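Ethylbenzene dehydrogenase alpha-subunit (Aromatoleum aromaticum, PDB 2IVF) is the large molybdenum-containing subunit of a dehydrogenase of the molybdopterin oxidoreductase family, binding two pterin guanine dinucleotides, a molybdenum atom and an iron/sulfur cluster. Local coordinates at residues A[487-498]-A[739-750]. Residues are numbered along the deposited sequence; the frame is centred on the assembly and turned at random.
Sequences NMVYLGVMSKPT and CLKEMVDINRAV
Leu491 is the knob of this helix crossing: it fills the hollow lined by Cys739, Glu742, Met743 and Ile746. Its CD2 branch meets Met743 CE at 3.4 Å, tighter than usual for two carbons, with the side chains at about a right angle. Met743, extended beyond CG, runs obliquely past Asn487, its CG 3.7 Å from Asn487 CB. Asn487 turns CG between its own backbone N and carbonyl carbon (chi1 57°), which brings ND2 to Met743 SD at 3.5 Å in a weak N-H...S bond. Ile746 is the bump returned by helix 736-749: CD1 lies 3.7 Å from Tyr490 CB and also touches Asn487 O, while Met494 CE reaches it tip to tip. Beyond the turn, the chain folds back over Glu742. Thr498 N donates to Glu742 OE2 at 2.8 Å and 169°. Thr498 OG1 gives the same oxygen a second bond, also on its syn side but further out of the carboxylate plane, and the two together probably limit the carboxylate's rotation. Pro497 CB packs on the other oxygen, Glu742 OE1, and Thr498 CG2 settles against Ala749 CB at 3.6 Å. At the start of helix 486-493 a water accepts from Asn487 N and Asn747 ND2. Helix 197-210 borders the contact, with Ser197 touching Met488 and Met743. The side chain of Met488 is about 13 Å from the bound MGD and MD1. The axes of 487-493 and 739-749 cross at 115°, 9.1 Å apart at their closest, a knob-into-hole packing of two helices that joins distant parts of the chain in a molybdopterin oxidoreductase fold.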
loop_
_atom_site.group_PDB
_atom_site.type_symbol
_atom_site.label_atom_id
_atom_site.label_comp_id
_atom_site.label_asym_id
_atom_site.label_seq_id
_atom_site.Cartn_x
_atom_site.Cartn_y
_atom_site.Cartn_z
ATOM N N ASN A 487 3.967 -8.035 -25.478
ATOM C CA ASN A 487 5.388 -7.684 -25.312
ATOM C C ASN A 487 6.153 -8.791 -24.592
ATOM O O ASN A 487 7.276 -9.092 -24.950
ATOM C CB ASN A 487 5.583 -6.327 -24.613
ATOM C CG ASN A 487 4.912 -6.244 -23.265
ATOM O OD1 ASN A 487 3.743 -6.576 -23.129
ATOM N ND2 ASN A 487 5.657 -5.830 -22.249
ATOM N N MET A 488 5.497 -9.429 -23.629
ATOM C CA MET A 488 6.087 -10.535 -22.898
ATOM C C MET A 488 5.974 -11.846 -23.641
ATOM O O MET A 488 6.979 -12.592 -23.753
ATOM C CB MET A 488 5.428 -10.652 -21.538
ATOM C CG MET A 488 5.844 -9.568 -20.642
ATOM S SD MET A 488 5.002 -9.695 -19.078
ATOM C CE MET A 488 3.547 -8.687 -19.345
ATOM N N VAL A 489 4.799 -12.169 -24.186
ATOM C CA VAL A 489 4.684 -13.519 -24.772
ATOM C C VAL A 489 5.425 -13.661 -26.085
ATOM O O VAL A 489 5.976 -14.708 -26.325
ATOM C CB VAL A 489 3.242 -14.067 -24.857
ATOM C CG1 VAL A 489 2.493 -13.820 -23.528
ATOM C CG2 VAL A 489 2.520 -13.449 -26.003
ATOM N N TYR A 490 5.484 -12.648 -26.941
ATOM C CA TYR A 490 6.321 -12.767 -28.163
ATOM C C TYR A 490 7.816 -12.784 -27.838
ATOM O O TYR A 490 8.604 -13.548 -28.445
ATOM C CB TYR A 490 6.034 -11.658 -29.177
ATOM C CG TYR A 490 4.716 -11.793 -29.884
ATOM C CD1 TYR A 490 4.609 -12.529 -31.054
ATOM C CD2 TYR A 490 3.584 -11.169 -29.402
ATOM C CE1 TYR A 490 3.390 -12.649 -31.708
ATOM C CE2 TYR A 490 2.376 -11.299 -30.022
ATOM C CZ TYR A 490 2.277 -12.014 -31.171
ATOM O OH TYR A 490 1.070 -12.151 -31.815
ATOM N N LEU A 491 8.224 -11.954 -26.891
ATOM C CA LEU A 491 9.597 -12.005 -26.415
ATOM C C LEU A 491 9.914 -13.406 -25.900
ATOM O O LEU A 491 11.006 -13.913 -26.100
ATOM C CB LEU A 491 9.827 -10.977 -25.331
ATOM C CG LEU A 491 11.244 -10.894 -24.802
ATOM C CD1 LEU A 491 12.178 -10.468 -25.893
ATOM C CD2 LEU A 491 11.293 -9.906 -23.622
ATOM N N GLY A 492 8.936 -14.029 -25.273
ATOM C CA GLY A 492 9.105 -15.329 -24.713
ATOM C C GLY A 492 9.248 -16.457 -25.701
ATOM O O GLY A 492 9.901 -17.451 -25.385
ATOM N N VAL A 493 8.659 -16.324 -26.896
ATOM C CA VAL A 493 8.637 -17.459 -27.846
ATOM C C VAL A 493 9.287 -17.244 -29.178
ATOM O O VAL A 493 9.629 -18.223 -29.836
ATOM C CB VAL A 493 7.212 -17.998 -28.094
ATOM C CG1 VAL A 493 6.598 -18.459 -26.737
ATOM C CG2 VAL A 493 6.327 -16.960 -28.771
ATOM N N MET A 494 9.505 -16.009 -29.607
ATOM C CA MET A 494 9.993 -15.835 -30.952
ATOM C C MET A 494 11.411 -16.333 -31.089
ATOM O O MET A 494 12.201 -16.229 -30.161
ATOM C CB MET A 494 9.921 -14.382 -31.363
ATOM C CG MET A 494 8.503 -13.930 -31.600
ATOM S SD MET A 494 8.394 -12.229 -32.242
ATOM C CE MET A 494 9.291 -11.276 -31.006
ATOM N N SER A 495 11.726 -16.837 -32.259
ATOM C CA SER A 495 13.061 -17.282 -32.556
ATOM C C SER A 495 13.938 -16.160 -33.121
ATOM O O SER A 495 15.151 -16.289 -33.149
ATOM C CB SER A 495 13.021 -18.478 -33.496
ATOM O OG SER A 495 12.478 -18.110 -34.735
ATOM N N LYS A 496 13.331 -15.049 -33.534
ATOM C CA LYS A 496 14.079 -13.942 -34.094
ATOM C C LYS A 496 13.303 -12.659 -33.883
ATOM O O LYS A 496 12.132 -12.709 -33.505
ATOM C CB LYS A 496 14.335 -14.194 -35.565
ATOM C CG LYS A 496 13.124 -14.251 -36.417
ATOM C CD LYS A 496 13.469 -14.913 -37.727
ATOM C CE LYS A 496 12.293 -14.833 -38.675
ATOM N NZ LYS A 496 12.682 -15.189 -40.069
ATOM N N PRO A 497 13.951 -11.503 -34.078
ATOM C CA PRO A 497 13.200 -10.273 -33.820
ATOM C C PRO A 497 11.971 -10.061 -34.703
ATOM O O PRO A 497 11.869 -10.568 -35.814
ATOM C CB PRO A 497 14.243 -9.158 -34.081
ATOM C CG PRO A 497 15.558 -9.836 -33.922
ATOM C CD PRO A 497 15.340 -11.203 -34.465
ATOM N N THR A 498 11.056 -9.265 -34.176
ATOM C CA THR A 498 9.862 -8.821 -34.894
ATOM C C THR A 498 10.215 -8.222 -36.242
ATOM O O THR A 498 9.607 -8.561 -37.253
ATOM C CB THR A 498 9.124 -7.737 -34.049
ATOM O OG1 THR A 498 8.693 -8.303 -32.809
ATOM C CG2 THR A 498 7.919 -7.138 -34.812
ATOM N N CYS A 739 15.973 -5.863 -24.980
ATOM C CA CYS A 739 14.652 -6.469 -24.868
ATOM C C CYS A 739 13.515 -5.424 -24.878
ATOM O O CYS A 739 12.464 -5.688 -25.446
ATOM C CB CYS A 739 14.564 -7.295 -23.604
ATOM S SG CYS A 739 15.594 -8.772 -23.710
ATOM N N LEU A 740 13.765 -4.256 -24.283
ATOM C CA LEU A 740 12.819 -3.165 -24.263
ATOM C C LEU A 740 12.570 -2.665 -25.658
ATOM O O LEU A 740 11.436 -2.435 -26.029
ATOM C CB LEU A 740 13.285 -2.052 -23.351
ATOM C CG LEU A 740 12.283 -0.909 -23.137
ATOM C CD1 LEU A 740 10.913 -1.427 -22.688
ATOM C CD2 LEU A 740 12.792 0.121 -22.139
ATOM N N LYS A 741 13.621 -2.443 -26.421
ATOM C CA LYS A 741 13.491 -2.050 -27.795
ATOM C C LYS A 741 12.690 -3.089 -28.590
ATOM O O LYS A 741 11.893 -2.740 -29.429
ATOM C CB LYS A 741 14.857 -1.907 -28.416
ATOM C CG LYS A 741 15.664 -0.758 -27.816
ATOM C CD LYS A 741 17.071 -0.730 -28.417
ATOM C CE LYS A 741 17.685 0.632 -28.167
ATOM N NZ LYS A 741 19.020 0.613 -28.690
ATOM N N GLU A 742 12.931 -4.376 -28.328
ATOM C CA GLU A 742 12.150 -5.420 -28.985
ATOM C C GLU A 742 10.672 -5.391 -28.543
ATOM O O GLU A 742 9.770 -5.582 -29.377
ATOM C CB GLU A 742 12.744 -6.795 -28.699
ATOM C CG GLU A 742 12.015 -7.926 -29.367
ATOM C CD GLU A 742 11.998 -7.848 -30.856
ATOM O OE1 GLU A 742 12.863 -7.176 -31.454
ATOM O OE2 GLU A 742 11.092 -8.472 -31.449
ATOM N N MET A 743 10.434 -5.159 -27.267
ATOM C CA MET A 743 9.055 -5.042 -26.781
ATOM C C MET A 743 8.365 -3.854 -27.406
ATOM O O MET A 743 7.186 -3.916 -27.666
ATOM C CB MET A 743 9.001 -4.899 -25.292
ATOM C CG MET A 743 9.325 -6.157 -24.558
ATOM S SD MET A 743 9.057 -5.902 -22.834
ATOM C CE MET A 743 9.127 -7.626 -22.337
ATOM N N VAL A 744 9.104 -2.766 -27.654
ATOM C CA VAL A 744 8.487 -1.608 -28.306
ATOM C C VAL A 744 8.093 -2.006 -29.729
ATOM O O VAL A 744 7.006 -1.689 -30.181
ATOM C CB VAL A 744 9.391 -0.376 -28.291
ATOM C CG1 VAL A 744 8.852 0.694 -29.254
ATOM C CG2 VAL A 744 9.507 0.166 -26.849
ATOM N N ASP A 745 8.962 -2.725 -30.422
ATOM C CA ASP A 745 8.671 -3.206 -31.791
ATOM C C ASP A 745 7.475 -4.150 -31.818
ATOM O O ASP A 745 6.673 -4.122 -32.736
ATOM C CB ASP A 745 9.865 -3.941 -32.372
ATOM C CG ASP A 745 10.869 -3.006 -33.041
ATOM O OD1 ASP A 745 10.651 -1.761 -33.037
ATOM O OD2 ASP A 745 11.844 -3.548 -33.594
ATOM N N ILE A 746 7.400 -5.008 -30.822
ATOM C CA ILE A 746 6.273 -5.923 -30.669
ATOM C C ILE A 746 4.991 -5.098 -30.490
ATOM O O ILE A 746 4.043 -5.317 -31.208
ATOM C CB ILE A 746 6.453 -6.881 -29.471
ATOM C CG1 ILE A 746 7.576 -7.896 -29.732
ATOM C CG2 ILE A 746 5.083 -7.544 -29.113
ATOM C CD1 ILE A 746 8.050 -8.617 -28.457
ATOM N N ASN A 747 4.993 -4.104 -29.585
ATOM C CA ASN A 747 3.821 -3.259 -29.385
ATOM C C ASN A 747 3.412 -2.513 -30.648
ATOM O O ASN A 747 2.209 -2.306 -30.916
ATOM C CB ASN A 747 4.046 -2.252 -28.218
ATOM C CG ASN A 747 3.854 -2.877 -26.834
ATOM O OD1 ASN A 747 4.098 -2.227 -25.820
ATOM N ND2 ASN A 747 3.443 -4.119 -26.780
ATOM N N ARG A 748 4.390 -2.096 -31.440
ATOM C CA ARG A 748 4.089 -1.409 -32.705
ATOM C C ARG A 748 3.475 -2.342 -33.749
ATOM O O ARG A 748 2.594 -1.966 -34.512
ATOM C CB ARG A 748 5.355 -0.786 -33.295
ATOM C CG ARG A 748 5.929 0.393 -32.497
ATOM C CD ARG A 748 7.381 0.610 -32.847
ATOM N NE ARG A 748 7.525 1.310 -34.101
ATOM C CZ ARG A 748 8.646 1.381 -34.810
ATOM N NH1 ARG A 748 9.739 0.753 -34.427
ATOM N NH2 ARG A 748 8.655 2.058 -35.930
ATOM N N ALA A 749 3.993 -3.554 -33.780
ATOM C CA ALA A 749 3.604 -4.574 -34.720
ATOM C C ALA A 749 2.180 -5.037 -34.469
ATOM O O ALA A 749 1.469 -5.318 -35.415
ATOM C CB ALA A 749 4.584 -5.761 -34.625
ATOM N N VAL A 750 1.771 -5.104 -33.218
ATOM C CA VAL A 750 0.432 -5.596 -32.849
ATOM C C VAL A 750 -0.600 -4.511 -32.567
ATOM O O VAL A 750 -1.682 -4.799 -32.052
ATOM C CB VAL A 750 0.507 -6.569 -31.649
ATOM C CG1 VAL A 750 1.486 -7.685 -31.989
ATOM C CG2 VAL A 750 0.910 -5.876 -30.317
HETATM O O HOH W 1 1.871 -5.567 -25.190
#